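Local coordinates for protein ATP-dependent DNA helicase (PDB 5V9X) that probably couples ATP hydrolysis to 3'-to-5' movement along a single DNA strand, unwinding RNA:DNA duplexes, at residues A[287-300]-A[371-385]. Residues are numbered along the deposited sequence; the frame is centred on the assembly and turned at random.
Sequences VEAHNSSIVFANSR and LKSGRLRAVVATSSL. With nucleotides of chain B.
Arg377 reaches across to the turn after helix 276-288. Its NH2 donates to His290 O at 2.7 Å and to Glu288 O at 3.2 Å. Both carbonyls meet the guanidinium near its edge, slightly tilted from its plane. The side chain bends at chi3 (65°), which brings the guanidinium edge to these carbonyls. Ser292 OG donates to Leu376 O at 2.7 Å. Five backbone hydrogen bonds then join the two strands, from Ser293 N to Arg377 O through Ala297 N to Ala381 O. Strands 292-296 and 378-381 are parallel neighbours in the sheet of the second RecA-like helicase domain. Strand 394-400 lies beyond the first and strand 352-355 beyond the second. Past the strand ends, both segments hold the DNA backbone at DC7 and DT8, both of chain B. Arg300 N donates to DC7 OP1 at 2.9 Å, and Arg300 NH1 to DT8 OP2. Thr382 OG1 binds DT8 OP1 at 2.8 Å, while its CG2 packs on Ser299 O. On one sheet face Ile294 CG1 lies beside Val379 CG1 at 3.8 Å. There the Phe296 ring turns its edge to Thr382 O and packs CE1 against Leu385 CB. On the other face Val287 CG1 packs against Ala378 CB.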
loop_
_atom_site.group_PDB
_atom_site.type_symbol
_atom_site.label_atom_id
_atom_site.label_comp_id
_atom_site.label_asym_id
_atom_site.label_seq_id
_atom_site.Cartn_x
_atom_site.Cartn_y
_atom_site.Cartn_z
ATOM N N VAL A 287 26.649 1.704 -5.140
ATOM C CA VAL A 287 26.500 0.483 -5.929
ATOM C C VAL A 287 27.867 -0.107 -6.247
ATOM O O VAL A 287 28.108 -1.302 -6.047
ATOM C CB VAL A 287 25.695 0.757 -7.212
ATOM C CG1 VAL A 287 25.662 -0.485 -8.087
ATOM C CG2 VAL A 287 24.283 1.201 -6.872
ATOM N N GLU A 288 28.785 0.729 -6.743
ATOM C CA GLU A 288 30.128 0.261 -7.071
ATOM C C GLU A 288 30.856 -0.305 -5.859
ATOM O O GLU A 288 31.798 -1.087 -6.026
ATOM C CB GLU A 288 30.944 1.402 -7.689
ATOM C CG GLU A 288 30.497 1.802 -9.093
ATOM C CD GLU A 288 31.280 2.981 -9.651
ATOM O OE1 GLU A 288 31.950 3.688 -8.864
ATOM O OE2 GLU A 288 31.224 3.203 -10.880
ATOM N N ALA A 289 30.412 0.044 -4.674
ATOM C CA ALA A 289 31.029 -0.464 -3.483
ATOM C C ALA A 289 30.376 -1.712 -2.923
ATOM O O ALA A 289 30.888 -2.289 -1.984
ATOM C CB ALA A 289 31.035 0.618 -2.438
ATOM N N HIS A 290 29.256 -2.137 -3.495
ATOM C CA HIS A 290 28.521 -3.298 -3.002
ATOM C C HIS A 290 28.203 -4.219 -4.137
ATOM O O HIS A 290 28.156 -3.782 -5.256
ATOM C CB HIS A 290 27.201 -2.882 -2.373
ATOM C CG HIS A 290 27.335 -2.134 -1.092
ATOM N ND1 HIS A 290 27.372 -0.764 -1.039
ATOM C CD2 HIS A 290 27.404 -2.560 0.184
ATOM C CE1 HIS A 290 27.473 -0.377 0.215
ATOM N NE2 HIS A 290 27.493 -1.450 0.978
ATOM N N ASN A 291 27.979 -5.495 -3.859
ATOM C CA ASN A 291 27.703 -6.428 -4.932
ATOM C C ASN A 291 26.451 -6.224 -5.738
ATOM O O ASN A 291 26.518 -6.068 -6.927
ATOM C CB ASN A 291 27.540 -7.803 -4.319
ATOM C CG ASN A 291 28.823 -8.363 -3.811
ATOM O OD1 ASN A 291 29.722 -8.644 -4.581
ATOM N ND2 ASN A 291 28.915 -8.548 -2.511
ATOM N N SER A 292 25.317 -6.127 -5.078
ATOM C CA SER A 292 24.061 -5.934 -5.765
ATOM C C SER A 292 23.274 -5.043 -4.875
ATOM O O SER A 292 23.256 -5.217 -3.694
ATOM C CB SER A 292 23.338 -7.241 -6.005
ATOM O OG SER A 292 23.568 -7.738 -7.302
ATOM N N SER A 293 22.587 -4.103 -5.469
ATOM C CA SER A 293 21.831 -3.116 -4.719
ATOM C C SER A 293 20.476 -2.913 -5.376
ATOM O O SER A 293 20.357 -2.956 -6.604
ATOM C CB SER A 293 22.582 -1.784 -4.643
ATOM O OG SER A 293 23.944 -1.992 -4.314
ATOM N N ILE A 294 19.454 -2.707 -4.551
ATOM C CA ILE A 294 18.126 -2.332 -5.016
ATOM C C ILE A 294 17.905 -0.874 -4.641
ATOM O O ILE A 294 17.945 -0.518 -3.456
ATOM C CB ILE A 294 17.031 -3.228 -4.419
ATOM C CG1 ILE A 294 17.299 -4.697 -4.742
ATOM C CG2 ILE A 294 15.666 -2.812 -4.944
ATOM C CD1 ILE A 294 16.308 -5.646 -4.101
ATOM N N VAL A 295 17.690 -0.033 -5.646
ATOM C CA VAL A 295 17.332 1.364 -5.445
ATOM C C VAL A 295 15.828 1.482 -5.639
ATOM O O VAL A 295 15.312 1.205 -6.728
ATOM C CB VAL A 295 18.096 2.285 -6.412
ATOM C CG1 VAL A 295 17.794 3.746 -6.110
ATOM C CG2 VAL A 295 19.591 2.016 -6.334
ATOM N N PHE A 296 15.116 1.872 -4.587
ATOM C CA PHE A 296 13.666 2.007 -4.643
ATOM C C PHE A 296 13.287 3.448 -4.953
ATOM O O PHE A 296 13.760 4.379 -4.293
ATOM C CB PHE A 296 13.014 1.562 -3.333
ATOM C CG PHE A 296 12.906 0.070 -3.179
ATOM C CD1 PHE A 296 11.978 -0.649 -3.917
ATOM C CD2 PHE A 296 13.723 -0.613 -2.290
ATOM C CE1 PHE A 296 11.870 -2.027 -3.779
ATOM C CE2 PHE A 296 13.621 -1.989 -2.146
ATOM C CZ PHE A 296 12.694 -2.698 -2.892
ATOM N N ALA A 297 12.434 3.623 -5.959
ATOM C CA ALA A 297 11.865 4.914 -6.313
ATOM C C ALA A 297 10.357 4.856 -6.126
ATOM O O ALA A 297 9.730 3.825 -6.390
ATOM C CB ALA A 297 12.209 5.295 -7.755
ATOM N N ASN A 298 9.775 5.963 -5.672
ATOM C CA ASN A 298 8.355 6.006 -5.345
ATOM C C ASN A 298 7.459 6.234 -6.561
ATOM O O ASN A 298 6.266 6.505 -6.385
ATOM C CB ASN A 298 8.091 7.085 -4.290
ATOM C CG ASN A 298 8.666 6.724 -2.932
ATOM O OD1 ASN A 298 8.999 5.568 -2.674
ATOM N ND2 ASN A 298 8.778 7.713 -2.053
ATOM N N SER A 299 7.989 6.133 -7.777
ATOM C CA SER A 299 7.158 6.204 -8.971
ATOM C C SER A 299 7.883 5.497 -10.106
ATOM O O SER A 299 9.096 5.273 -10.050
ATOM C CB SER A 299 6.830 7.651 -9.356
ATOM O OG SER A 299 7.957 8.302 -9.918
ATOM N N ARG A 300 7.116 5.143 -11.139
ATOM C CA ARG A 300 7.706 4.471 -12.293
ATOM C C ARG A 300 8.561 5.429 -13.113
ATOM O O ARG A 300 9.655 5.064 -13.559
ATOM C CB ARG A 300 6.609 3.855 -13.160
ATOM C CG ARG A 300 5.796 2.771 -12.466
ATOM C CD ARG A 300 4.803 2.138 -13.429
ATOM N NE ARG A 300 3.746 3.067 -13.824
ATOM C CZ ARG A 300 2.475 2.955 -13.449
ATOM N NH1 ARG A 300 2.097 1.947 -12.676
ATOM N NH2 ARG A 300 1.581 3.846 -13.854
ATOM N N LEU A 371 19.403 -10.585 -11.319
ATOM C CA LEU A 371 19.542 -10.190 -9.922
ATOM C C LEU A 371 19.697 -11.407 -9.021
ATOM O O LEU A 371 20.492 -11.386 -8.073
ATOM C CB LEU A 371 18.335 -9.359 -9.488
ATOM C CG LEU A 371 18.335 -8.788 -8.069
ATOM C CD1 LEU A 371 19.485 -7.814 -7.885
ATOM C CD2 LEU A 371 17.007 -8.114 -7.772
ATOM N N LYS A 372 18.939 -12.471 -9.302
ATOM C CA LYS A 372 19.043 -13.700 -8.525
ATOM C C LYS A 372 20.457 -14.267 -8.557
ATOM O O LYS A 372 20.918 -14.844 -7.564
ATOM C CB LYS A 372 18.040 -14.729 -9.052
ATOM C CG LYS A 372 17.780 -15.908 -8.125
ATOM C CD LYS A 372 17.007 -15.476 -6.892
ATOM C CE LYS A 372 16.454 -16.663 -6.126
ATOM N NZ LYS A 372 15.570 -16.229 -5.008
ATOM N N SER A 373 21.163 -14.103 -9.675
ATOM C CA SER A 373 22.506 -14.642 -9.840
ATOM C C SER A 373 23.601 -13.626 -9.534
ATOM O O SER A 373 24.785 -13.974 -9.601
ATOM C CB SER A 373 22.684 -15.174 -11.265
ATOM O OG SER A 373 22.537 -14.134 -12.216
ATOM N N GLY A 374 23.244 -12.389 -9.201
ATOM C CA GLY A 374 24.233 -11.367 -8.942
ATOM C C GLY A 374 24.873 -10.765 -10.172
ATOM O O GLY A 374 25.708 -9.862 -10.031
ATOM N N ARG A 375 24.517 -11.238 -11.372
ATOM C CA ARG A 375 25.045 -10.644 -12.599
ATOM C C ARG A 375 24.716 -9.158 -12.679
ATOM O O ARG A 375 25.518 -8.362 -13.180
ATOM C CB ARG A 375 24.481 -11.371 -13.820
ATOM C CG ARG A 375 24.937 -12.808 -13.977
ATOM C CD ARG A 375 26.210 -12.896 -14.796
ATOM N NE ARG A 375 26.623 -14.281 -15.008
ATOM C CZ ARG A 375 27.782 -14.639 -15.548
ATOM N NH1 ARG A 375 28.651 -13.714 -15.936
ATOM N NH2 ARG A 375 28.076 -15.924 -15.699
ATOM N N LEU A 376 23.541 -8.770 -12.192
ATOM C CA LEU A 376 23.087 -7.387 -12.226
ATOM C C LEU A 376 23.435 -6.713 -10.903
ATOM O O LEU A 376 23.020 -7.178 -9.835
ATOM C CB LEU A 376 21.583 -7.330 -12.488
ATOM C CG LEU A 376 20.933 -5.951 -12.584
ATOM C CD1 LEU A 376 21.453 -5.187 -13.796
ATOM C CD2 LEU A 376 19.415 -6.087 -12.626
ATOM N N ARG A 377 24.187 -5.617 -10.974
ATOM C CA ARG A 377 24.696 -4.969 -9.774
ATOM C C ARG A 377 23.727 -3.965 -9.171
ATOM O O ARG A 377 23.853 -3.641 -7.984
ATOM C CB ARG A 377 26.027 -4.273 -10.072
ATOM C CG ARG A 377 27.126 -5.224 -10.500
ATOM C CD ARG A 377 28.484 -4.586 -10.321
ATOM N NE ARG A 377 28.781 -4.335 -8.914
ATOM C CZ ARG A 377 29.802 -3.599 -8.492
ATOM N NH1 ARG A 377 30.620 -3.035 -9.371
ATOM N NH2 ARG A 377 30.005 -3.419 -7.193
ATOM N N ALA A 378 22.771 -3.466 -9.949
ATOM C CA ALA A 378 21.791 -2.524 -9.433
ATOM C C ALA A 378 20.490 -2.682 -10.203
ATOM O O ALA A 378 20.498 -2.884 -11.421
ATOM C CB ALA A 378 22.292 -1.079 -9.534
ATOM N N VAL A 379 19.376 -2.598 -9.480
ATOM C CA VAL A 379 18.047 -2.543 -10.073
ATOM C C VAL A 379 17.294 -1.393 -9.423
ATOM O O VAL A 379 17.299 -1.258 -8.194
ATOM C CB VAL A 379 17.280 -3.872 -9.909
ATOM C CG1 VAL A 379 17.377 -4.382 -8.480
ATOM C CG2 VAL A 379 15.823 -3.705 -10.325
ATOM N N VAL A 380 16.674 -0.552 -10.244
ATOM C CA VAL A 380 15.876 0.572 -9.770
ATOM C C VAL A 380 14.414 0.159 -9.869
ATOM O O VAL A 380 13.852 0.092 -10.968
ATOM C CB VAL A 380 16.157 1.847 -10.573
ATOM C CG1 VAL A 380 15.446 3.035 -9.944
ATOM C CG2 VAL A 380 17.655 2.098 -10.665
ATOM N N ALA A 381 13.790 -0.115 -8.730
ATOM C CA ALA A 381 12.467 -0.717 -8.703
ATOM C C ALA A 381 11.467 0.158 -7.958
ATOM O O ALA A 381 11.830 1.025 -7.158
ATOM C CB ALA A 381 12.509 -2.106 -8.054
ATOM N N THR A 382 10.191 -0.087 -8.242
ATOM C CA THR A 382 9.094 0.448 -7.451
ATOM C C THR A 382 8.768 -0.556 -6.343
ATOM O O THR A 382 9.596 -1.402 -5.995
ATOM C CB THR A 382 7.889 0.739 -8.350
ATOM O OG1 THR A 382 7.472 -0.470 -8.999
ATOM C CG2 THR A 382 8.240 1.785 -9.397
ATOM N N SER A 383 7.555 -0.490 -5.788
ATOM C CA SER A 383 7.125 -1.484 -4.810
ATOM C C SER A 383 6.944 -2.870 -5.417
ATOM O O SER A 383 6.570 -3.799 -4.692
ATOM C CB SER A 383 5.823 -1.035 -4.145
ATOM O OG SER A 383 4.809 -0.809 -5.110
ATOM N N SER A 384 7.197 -3.028 -6.720
ATOM C CA SER A 384 7.118 -4.333 -7.363
ATOM C C SER A 384 8.112 -5.329 -6.780
ATOM O O SER A 384 7.920 -6.541 -6.929
ATOM C CB SER A 384 7.356 -4.180 -8.865
ATOM O OG SER A 384 8.627 -3.603 -9.118
ATOM N N LEU A 385 9.175 -4.848 -6.132
ATOM C CA LEU A 385 10.145 -5.707 -5.461
ATOM C C LEU A 385 10.197 -5.436 -3.961
ATOM O O LEU A 385 11.207 -5.738 -3.316
ATOM C CB LEU A 385 11.536 -5.528 -6.072
ATOM C CG LEU A 385 11.702 -5.767 -7.571
ATOM C CD1 LEU A 385 13.170 -5.673 -7.957
ATOM C CD2 LEU A 385 11.127 -7.111 -7.965
ATOM P P DC B 7 3.218 5.471 -9.836
ATOM O OP1 DC B 7 4.269 5.838 -10.807
ATOM O OP2 DC B 7 1.796 5.708 -10.163
ATOM O "O5'" DC B 7 3.402 3.938 -9.476
ATOM C "C5'" DC B 7 4.443 3.561 -8.593
ATOM C "C4'" DC B 7 4.047 2.340 -7.797
ATOM O "O4'" DC B 7 3.093 2.706 -6.788
ATOM C "C3'" DC B 7 3.366 1.252 -8.615
ATOM O "O3'" DC B 7 4.306 0.244 -8.938
ATOM C "C2'" DC B 7 2.255 0.717 -7.695
ATOM C "C1'" DC B 7 2.394 1.550 -6.423
ATOM N N1 DC B 7 1.085 1.943 -5.840
ATOM C C2 DC B 7 0.659 1.359 -4.644
ATOM O O2 DC B 7 1.390 0.531 -4.086
ATOM N N3 DC B 7 -0.542 1.721 -4.128
ATOM C C4 DC B 7 -1.298 2.617 -4.766
ATOM N N4 DC B 7 -2.475 2.943 -4.220
ATOM C C5 DC B 7 -0.881 3.217 -5.990
ATOM C C6 DC B 7 0.305 2.855 -6.487
ATOM P P DT B 8 3.975 -0.844 -10.071
ATOM O OP1 DT B 8 5.260 -1.432 -10.499
ATOM O OP2 DT B 8 3.089 -0.215 -11.076
ATOM O "O5'" DT B 8 3.129 -1.954 -9.292
ATOM C "C5'" DT B 8 3.630 -2.509 -8.080
ATOM C "C4'" DT B 8 2.520 -3.187 -7.297
ATOM O "O4'" DT B 8 1.638 -2.198 -6.739
ATOM C "C3'" DT B 8 1.620 -4.094 -8.121
ATOM O "O3'" DT B 8 2.085 -5.428 -8.026
ATOM C "C2'" DT B 8 0.226 -3.933 -7.477
ATOM C "C1'" DT B 8 0.419 -2.822 -6.438
ATOM N N1 DT B 8 -0.656 -1.788 -6.454
ATOM C C2 DT B 8 -1.490 -1.671 -5.366
ATOM O O2 DT B 8 -1.397 -2.373 -4.377
ATOM N N3 DT B 8 -2.442 -0.693 -5.478
ATOM C C4 DT B 8 -2.641 0.161 -6.549
ATOM O O4 DT B 8 -3.527 1.010 -6.555
ATOM C C5 DT B 8 -1.732 -0.017 -7.657
ATOM C C7 DT B 8 -1.849 0.851 -8.873
ATOM C C6 DT B 8 -0.796 -0.971 -7.556
ATOM P P DG B 6 1.861 11.902 -9.018
ATOM O OP1 DG B 6 1.990 11.821 -10.491
ATOM O OP2 DG B 6 0.519 11.951 -8.396
ATOM O "O5'" DG B 6 2.638 10.677 -8.375
ATOM C "C5'" DG B 6 2.103 9.392 -8.454
ATOM C "C4'" DG B 6 3.011 8.419 -7.744
ATOM O "O4'" DG B 6 3.103 8.775 -6.348
ATOM C "C3'" DG B 6 2.551 6.970 -7.800
ATOM O "O3'" DG B 6 3.541 6.198 -8.444
ATOM C "C2'" DG B 6 2.367 6.566 -6.327
ATOM C "C1'" DG B 6 3.193 7.606 -5.581
ATOM N N9 DG B 6 2.709 7.911 -4.229
ATOM C C8 DG B 6 2.606 9.159 -3.658
ATOM N N7 DG B 6 2.148 9.140 -2.438
ATOM C C5 DG B 6 1.933 7.793 -2.174
ATOM C C6 DG B 6 1.441 7.160 -1.005
ATOM O O6 DG B 6 1.086 7.685 0.061
ATOM N N1 DG B 6 1.377 5.776 -1.156
ATOM C C2 DG B 6 1.743 5.090 -2.291
ATOM N N2 DG B 6 1.613 3.756 -2.249
ATOM N N3 DG B 6 2.207 5.669 -3.391
ATOM C C4 DG B 6 2.276 7.019 -3.265
#